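Local structure of Non-ribosomal peptide synthetase (Streptomyces halstedii, 3WV4) at residues A227-H232 with M311-A316; D325-A330 with A334-M339. The protein belongs to the AMP-binding enzyme family of the ANL clan and is the N-terminal portion of a non-ribosomal peptide synthetase. All coordinates share one frame; numbering follows the deposited sequence.

Contact 1: residues A227-H232 with M311-A316; sequences AVLGYH and MFTNSA
Leu229, the last helical residue of 227-232, spreads its two methyls over strand 311-314, one to each of two side chains. CD2 lies 4.1 Å from Met311 SD, while CD1 lies 4.1 Å from Thr313 CG2. Met311 and Thr313 are two residues apart on the strand and emerge from the same face, so that the methyls of one branched leucine can reach both. The methionine starts with CG anti to its backbone N (chi1 -165°); its unbranched, flexible chain then lets chi3 (-61°) turn CE back to 3.5 Å from Leu229 O. The leucine and methionine chains run roughly at right angles. Thr313 has OG1 between its backbone N and carbonyl carbon (chi1 64°), and this sets CG2 to meet the leucine. Its OG1 comes only within 4.1 Å of Tyr231 OH, too far for a hydrogen bond. The Tyr231 ring meets Leu229 CD1 at its edge, in plane, and Lys251 and Ile254 of helix 246-258 also touch this side chain. Between Leu229 and Tyr231, Gly230 leaves the helical conformation with positive phi, easily reached without a side chain, and its O accepts a hydrogen bond from Arg310 NH2. The result is the C-terminal end of a helix packed through apolar groups on a sheet whose strands 284-287, 311-314 and 335-340 run parallel, part of the alpha/beta architecture of AMP-binding enzymes.

Contact 2: residues D325-A330 with A334-M339; sequences DALRSA and AQVVRM
Leu327 and Arg328, neighbours on helix 321-330, both lean on Val336 of the following strand, the leucine with a methyl and the arginine with much of its length. In Arg328, CB points neither at the strand nor away from it; CG stands anti to the carbonyl carbon (chi1 -82°), turning the chain in toward the sheet. CG passes 4.3 Å from Val336 CG2 and lies 4.5 Å from Ala334 O. From CG to NE the chain is extended, so CD carries it along the valine and NE comes to 4.3 Å from the same CG2. At the tip, NH2 comes obliquely to Val336, 4.1 Å from its O and 4.2 Å from its CB, too far for a hydrogen bond. Its real partner is Glu356, whose OE1 forms a salt bridge with NH2 and also accepts a hydrogen bond from Val336 N, tying the arginine to the strand. Arginine suits this partly exposed place because its aliphatic stem can cover a valine while its charged end carries on to that carboxylate. Leu327 CD1 packs 4.1 Å from Val336 CG2, the two chains nearly perpendicular, and Thr296 of helix 289-300 also touches the leucine. The segments come closest at Arg328 and Ala334, CA to CA 6.7 Å, just before the strand begins; the methyl of Ala334 packs on Phe312. This is the helix-to-strand half of the beta-alpha-beta crossover 311-314, 321-330, 335-340.

Contacts 1 and 2 share one sheet, since strands 311-314 and 335-340 lie side by side in it: Phe312 N to Gln335 O and Val337 N to Phe312 O, each 2.9 Å, are probable hydrogen bonds. Helix 215-229 ends against one face, carrying Met311, Thr313 and Val337, whereas helix 321-330 covers the other, where Phe312 packs on Ala334. Contact 1 is fully buried, about 13 Å from the chain's centre to its own, and joins parts distant in sequence by methyl and thioether packing. Contact 2, about 22 Å out, links consecutive elements and combines a leucine-valine core with a partly exposed arginine whose charge is met outside both segments, by Glu356.

Contact 1: residues A227-H232 with M311-A316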
ATOM      1  N   ALA A 227       1.094 -13.946   4.418  1.00 22.53           N
ATOM      2  CA  ALA A 227       1.506 -15.347   4.772  1.00 23.00           C
ATOM      3  C   ALA A 227       2.760 -15.301   5.634  1.00 24.52           C
ATOM      4  O   ALA A 227       3.002 -16.185   6.436  1.00 24.96           O
ATOM      5  CB  ALA A 227       1.785 -16.142   3.516  1.00 23.94           C
ATOM      6  N   VAL A 228       3.614 -14.296   5.442  1.00 23.67           N
ATOM      7  CA  VAL A 228       4.824 -14.172   6.291  1.00 22.99           C
ATOM      8  C   VAL A 228       4.537 -13.413   7.616  1.00 23.33           C
ATOM      9  O   VAL A 228       4.961 -13.820   8.661  1.00 24.56           O
ATOM     10  CB  VAL A 228       6.034 -13.503   5.585  1.00 21.60           C
ATOM     11  CG1 VAL A 228       7.283 -13.689   6.413  1.00 20.72           C
ATOM     12  CG2 VAL A 228       6.293 -14.054   4.227  1.00 23.14           C
ATOM     13  N   LEU A 229       3.769 -12.334   7.572  1.00 25.52           N
ATOM     14  CA  LEU A 229       3.598 -11.466   8.711  1.00 24.58           C
ATOM     15  C   LEU A 229       2.469 -11.881   9.626  1.00 24.25           C
ATOM     16  O   LEU A 229       2.537 -11.648  10.810  1.00 26.18           O
ATOM     17  CB  LEU A 229       3.308 -10.033   8.248  1.00 24.73           C
ATOM     18  CG  LEU A 229       4.433  -9.285   7.511  1.00 25.81           C
ATOM     19  CD1 LEU A 229       4.061  -7.812   7.210  1.00 23.95           C
ATOM     20  CD2 LEU A 229       5.744  -9.373   8.302  1.00 25.79           C
ATOM     21  N   GLY A 230       1.415 -12.457   9.077  1.00 24.22           N
ATOM     22  CA  GLY A 230       0.359 -13.108   9.895  1.00 23.56           C
ATOM     23  C   GLY A 230      -0.552 -12.129  10.572  1.00 24.45           C
ATOM     24  O   GLY A 230      -0.796 -12.260  11.754  1.00 25.94           O
ATOM     25  N   TYR A 231      -0.991 -11.079   9.876  1.00 25.30           N
ATOM     26  CA  TYR A 231      -2.057 -10.236  10.446  1.00 27.23           C
ATOM     27  C   TYR A 231      -3.282 -11.132  10.607  1.00 29.06           C
ATOM     28  O   TYR A 231      -3.436 -12.073   9.870  1.00 31.58           O
ATOM     29  CB  TYR A 231      -2.463  -9.058   9.562  1.00 25.99           C
ATOM     30  CG  TYR A 231      -1.504  -7.885   9.491  1.00 25.89           C
ATOM     31  CD1 TYR A 231      -0.299  -8.016   8.814  1.00 27.25           C
ATOM     32  CD2 TYR A 231      -1.834  -6.618   9.958  1.00 27.07           C
ATOM     33  CE1 TYR A 231       0.555  -6.968   8.641  1.00 27.16           C
ATOM     34  CE2 TYR A 231      -0.929  -5.522   9.799  1.00 28.47           C
ATOM     35  CZ  TYR A 231       0.257  -5.708   9.112  1.00 27.57           C
ATOM     36  OH  TYR A 231       1.263  -4.669   8.930  1.00 28.43           O
ATOM     37  N   HIS A 232      -4.113 -10.848  11.597  1.00 30.16           N
ATOM     38  CA  HIS A 232      -5.351 -11.609  11.799  1.00 33.95           C
ATOM     39  C   HIS A 232      -6.470 -10.671  12.272  1.00 29.67           C
ATOM     40  O   HIS A 232      -6.244  -9.473  12.515  1.00 25.70           O
ATOM     41  CB  HIS A 232      -5.142 -12.794  12.730  1.00 35.74           C
ATOM     42  CG  HIS A 232      -4.593 -12.425  14.061  1.00 40.97           C
ATOM     43  ND1 HIS A 232      -5.374 -11.903  15.069  1.00 42.99           N
ATOM     44  CD2 HIS A 232      -3.332 -12.493  14.558  1.00 45.10           C
ATOM     45  CE1 HIS A 232      -4.624 -11.676  16.135  1.00 44.02           C
ATOM     46  NE2 HIS A 232      -3.376 -12.008  15.847  1.00 45.00           N
ATOM     47  N   MET A 311       4.055  -6.222  16.811  1.00 28.09           N
ATOM     48  CA  MET A 311       4.954  -6.202  15.633  1.00 27.37           C
ATOM     49  C   MET A 311       5.123  -4.823  15.074  1.00 26.87           C
ATOM     50  O   MET A 311       4.152  -4.060  14.999  1.00 28.99           O
ATOM     51  CB  MET A 311       4.423  -7.093  14.501  1.00 26.18           C
ATOM     52  CG  MET A 311       5.444  -7.417  13.420  1.00 26.15           C
ATOM     53  SD  MET A 311       4.810  -8.574  12.186  1.00 24.88           S
ATOM     54  CE  MET A 311       4.474 -10.009  13.224  1.00 25.34           C
ATOM     55  N   PHE A 312       6.373  -4.503  14.754  1.00 27.78           N
ATOM     56  CA  PHE A 312       6.758  -3.384  13.959  1.00 27.08           C
ATOM     57  C   PHE A 312       7.299  -3.903  12.634  1.00 27.51           C
ATOM     58  O   PHE A 312       8.159  -4.804  12.632  1.00 25.81           O
ATOM     59  CB  PHE A 312       7.898  -2.611  14.605  1.00 27.45           C
ATOM     60  CG  PHE A 312       7.536  -2.015  15.906  1.00 28.23           C
ATOM     61  CD1 PHE A 312       6.803  -0.841  15.966  1.00 27.77           C
ATOM     62  CD2 PHE A 312       7.902  -2.646  17.102  1.00 29.37           C
ATOM     63  CE1 PHE A 312       6.443  -0.292  17.190  1.00 28.64           C
ATOM     64  CE2 PHE A 312       7.527  -2.098  18.337  1.00 30.03           C
ATOM     65  CZ  PHE A 312       6.784  -0.912  18.377  1.00 28.09           C
ATOM     66  N   THR A 313       6.831  -3.322  11.535  1.00 26.94           N
ATOM     67  CA  THR A 313       7.306  -3.720  10.243  1.00 30.52           C
ATOM     68  C   THR A 313       7.947  -2.509   9.543  1.00 31.84           C
ATOM     69  O   THR A 313       7.337  -1.466   9.401  1.00 29.68           O
ATOM     70  CB  THR A 313       6.202  -4.355   9.387  1.00 28.69           C
ATOM     71  OG1 THR A 313       5.172  -3.438   9.103  1.00 26.63           O
ATOM     72  CG2 THR A 313       5.574  -5.442  10.127  1.00 30.78           C
ATOM     73  N   ASN A 314       9.159  -2.713   9.065  1.00 34.58           N
ATOM     74  CA  ASN A 314       9.935  -1.660   8.510  1.00 41.56           C
ATOM     75  C   ASN A 314      10.202  -1.996   7.068  1.00 46.72           C
ATOM     76  O   ASN A 314      10.795  -3.045   6.754  1.00 44.93           O
ATOM     77  CB  ASN A 314      11.255  -1.496   9.255  1.00 44.86           C
ATOM     78  CG  ASN A 314      12.042  -0.283   8.760  1.00 46.62           C
ATOM     79  OD1 ASN A 314      11.606   0.851   8.923  1.00 54.86           O
ATOM     80  ND2 ASN A 314      13.188  -0.516   8.182  1.00 40.91           N
ATOM     81  N   SER A 315       9.723  -1.108   6.196  1.00 50.97           N
ATOM     82  CA  SER A 315      10.142  -1.097   4.809  1.00 59.98           C
ATOM     83  C   SER A 315      10.957   0.208   4.696  1.00 64.32           C
ATOM     84  O   SER A 315      11.600   0.637   5.666  1.00 68.94           O
ATOM     85  CB  SER A 315       8.923  -1.242   3.827  1.00 55.80           C
ATOM     86  OG  SER A 315       7.795  -0.440   4.165  1.00 58.68           O
ATOM     87  N   ALA A 316      10.968   0.828   3.531  1.00 68.98           N
ATOM     88  CA  ALA A 316      11.623   2.127   3.381  1.00 68.37           C
ATOM     89  C   ALA A 316      13.155   2.078   3.463  1.00 67.28           C
ATOM     90  O   ALA A 316      13.797   2.423   2.473  1.00 77.76           O
ATOM     91  CB  ALA A 316      11.069   3.152   4.375  1.00 68.81           C
TER

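Contact 2: residues D325-A330 with A334-M339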
ATOM      1  N   ASP A 325      17.099  -2.074  19.273  1.00 34.06           N
ATOM      2  CA  ASP A 325      17.281  -2.418  20.667  1.00 35.44           C
ATOM      3  C   ASP A 325      16.318  -1.615  21.514  1.00 35.83           C
ATOM      4  O   ASP A 325      15.682  -2.156  22.436  1.00 33.26           O
ATOM      5  CB  ASP A 325      18.721  -2.156  21.119  1.00 37.92           C
ATOM      6  CG  ASP A 325      19.756  -3.126  20.491  1.00 40.63           C
ATOM      7  OD1 ASP A 325      19.385  -4.208  19.948  1.00 40.33           O
ATOM      8  OD2 ASP A 325      20.968  -2.766  20.514  1.00 41.19           O
ATOM      9  N   ALA A 326      16.175  -0.338  21.178  1.00 35.41           N
ATOM     10  CA  ALA A 326      15.359   0.550  21.977  1.00 32.47           C
ATOM     11  C   ALA A 326      13.887   0.142  21.891  1.00 32.48           C
ATOM     12  O   ALA A 326      13.144   0.246  22.858  1.00 30.11           O
ATOM     13  CB  ALA A 326      15.539   1.950  21.490  1.00 34.57           C
ATOM     14  N   LEU A 327      13.477  -0.325  20.715  1.00 31.23           N
ATOM     15  CA  LEU A 327      12.112  -0.718  20.519  1.00 30.24           C
ATOM     16  C   LEU A 327      11.845  -1.973  21.326  1.00 29.93           C
ATOM     17  O   LEU A 327      10.778  -2.119  21.907  1.00 28.11           O
ATOM     18  CB  LEU A 327      11.847  -1.053  19.063  1.00 29.04           C
ATOM     19  CG  LEU A 327      11.565   0.069  18.082  1.00 29.38           C
ATOM     20  CD1 LEU A 327      11.585  -0.571  16.701  1.00 27.02           C
ATOM     21  CD2 LEU A 327      10.273   0.850  18.357  1.00 29.52           C
ATOM     22  N   ARG A 328      12.806  -2.887  21.316  1.00 30.31           N
ATOM     23  CA  ARG A 328      12.614  -4.158  22.000  1.00 31.83           C
ATOM     24  C   ARG A 328      12.562  -3.959  23.505  1.00 33.09           C
ATOM     25  O   ARG A 328      11.798  -4.624  24.201  1.00 33.20           O
ATOM     26  CB  ARG A 328      13.689  -5.146  21.624  1.00 31.76           C
ATOM     27  CG  ARG A 328      13.399  -5.828  20.317  1.00 33.33           C
ATOM     28  CD  ARG A 328      14.540  -6.740  19.926  1.00 32.43           C
ATOM     29  NE  ARG A 328      14.263  -7.337  18.629  1.00 32.19           N
ATOM     30  CZ  ARG A 328      15.182  -7.578  17.692  1.00 32.43           C
ATOM     31  NH1 ARG A 328      16.436  -7.247  17.901  1.00 31.37           N
ATOM     32  NH2 ARG A 328      14.845  -8.161  16.527  1.00 33.18           N
ATOM     33  N   SER A 329      13.358  -2.997  23.978  1.00 32.21           N
ATOM     34  CA  SER A 329      13.390  -2.657  25.369  1.00 35.05           C
ATOM     35  C   SER A 329      12.057  -2.013  25.830  1.00 33.98           C
ATOM     36  O   SER A 329      11.535  -2.361  26.871  1.00 31.63           O
ATOM     37  CB  SER A 329      14.591  -1.737  25.617  1.00 36.23           C
ATOM     38  OG  SER A 329      14.725  -1.405  26.970  1.00 39.52           O
ATOM     39  N   ALA A 330      11.506  -1.143  25.000  1.00 33.63           N
ATOM     40  CA  ALA A 330      10.250  -0.458  25.285  1.00 35.35           C
ATOM     41  C   ALA A 330       9.033  -1.353  25.080  1.00 34.75           C
ATOM     42  O   ALA A 330       8.091  -1.252  25.847  1.00 34.91           O
ATOM     43  CB  ALA A 330      10.118   0.794  24.440  1.00 37.44           C
ATOM     44  N   ALA A 334       7.148  -7.281  21.215  1.00 29.91           N
ATOM     45  CA  ALA A 334       6.934  -6.903  19.870  1.00 27.70           C
ATOM     46  C   ALA A 334       8.112  -7.367  19.051  1.00 28.81           C
ATOM     47  O   ALA A 334       9.235  -7.254  19.491  1.00 32.34           O
ATOM     48  CB  ALA A 334       6.723  -5.379  19.740  1.00 28.60           C
ATOM     49  N   GLN A 335       7.831  -7.888  17.861  1.00 26.93           N
ATOM     50  CA  GLN A 335       8.861  -8.353  16.912  1.00 27.01           C
ATOM     51  C   GLN A 335       9.175  -7.252  15.932  1.00 25.28           C
ATOM     52  O   GLN A 335       8.301  -6.467  15.617  1.00 27.27           O
ATOM     53  CB  GLN A 335       8.342  -9.580  16.161  1.00 26.59           C
ATOM     54  CG  GLN A 335       8.181 -10.747  17.119  1.00 27.43           C
ATOM     55  CD  GLN A 335       7.454 -11.921  16.521  1.00 28.73           C
ATOM     56  OE1 GLN A 335       6.309 -11.811  16.022  1.00 30.73           O
ATOM     57  NE2 GLN A 335       8.038 -13.072  16.676  1.00 28.69           N
ATOM     58  N   VAL A 336      10.433  -7.126  15.533  1.00 25.75           N
ATOM     59  CA  VAL A 336      10.889  -6.037  14.680  1.00 24.27           C
ATOM     60  C   VAL A 336      11.361  -6.631  13.384  1.00 25.12           C
ATOM     61  O   VAL A 336      12.357  -7.367  13.325  1.00 26.29           O
ATOM     62  CB  VAL A 336      12.028  -5.284  15.334  1.00 25.14           C
ATOM     63  CG1 VAL A 336      12.554  -4.220  14.376  1.00 26.91           C
ATOM     64  CG2 VAL A 336      11.585  -4.675  16.638  1.00 26.00           C
ATOM     65  N   VAL A 337      10.563  -6.427  12.357  1.00 25.66           N
ATOM     66  CA  VAL A 337      10.599  -7.244  11.162  1.00 25.83           C
ATOM     67  C   VAL A 337      11.203  -6.488   9.993  1.00 26.22           C
ATOM     68  O   VAL A 337      10.686  -5.429   9.645  1.00 26.25           O
ATOM     69  CB  VAL A 337       9.186  -7.707  10.789  1.00 25.57           C
ATOM     70  CG1 VAL A 337       9.220  -8.458   9.490  1.00 25.84           C
ATOM     71  CG2 VAL A 337       8.592  -8.545  11.933  1.00 25.08           C
ATOM     72  N   ARG A 338      12.286  -7.031   9.415  1.00 25.07           N
ATOM     73  CA  ARG A 338      12.911  -6.374   8.306  1.00 27.83           C
ATOM     74  C   ARG A 338      12.306  -6.810   7.012  1.00 27.27           C
ATOM     75  O   ARG A 338      11.941  -7.980   6.843  1.00 26.60           O
ATOM     76  CB  ARG A 338      14.428  -6.599   8.309  1.00 31.96           C
ATOM     77  CG  ARG A 338      15.204  -5.927   9.482  1.00 33.26           C
ATOM     78  CD  ARG A 338      15.808  -6.965  10.466  1.00 39.24           C
ATOM     79  NE  ARG A 338      16.762  -7.857   9.852  1.00 39.46           N
ATOM     80  CZ  ARG A 338      17.158  -9.055  10.288  1.00 38.65           C
ATOM     81  NH1 ARG A 338      16.653  -9.665  11.345  1.00 37.65           N
ATOM     82  NH2 ARG A 338      18.115  -9.668   9.607  1.00 42.81           N
ATOM     83  N   MET A 339      12.232  -5.882   6.065  1.00 27.48           N
ATOM     84  CA  MET A 339      11.643  -6.133   4.754  1.00 29.22           C
ATOM     85  C   MET A 339      12.404  -5.338   3.709  1.00 28.01           C
ATOM     86  O   MET A 339      12.997  -4.340   4.027  1.00 27.13           O
ATOM     87  CB  MET A 339      10.171  -5.684   4.742  1.00 28.44           C
ATOM     88  CG  MET A 339       9.408  -6.223   5.954  1.00 30.99           C
ATOM     89  SD  MET A 339       7.651  -6.105   5.824  1.00 30.61           S
ATOM     90  CE  MET A 339       7.514  -4.339   5.865  1.00 36.82           C
TER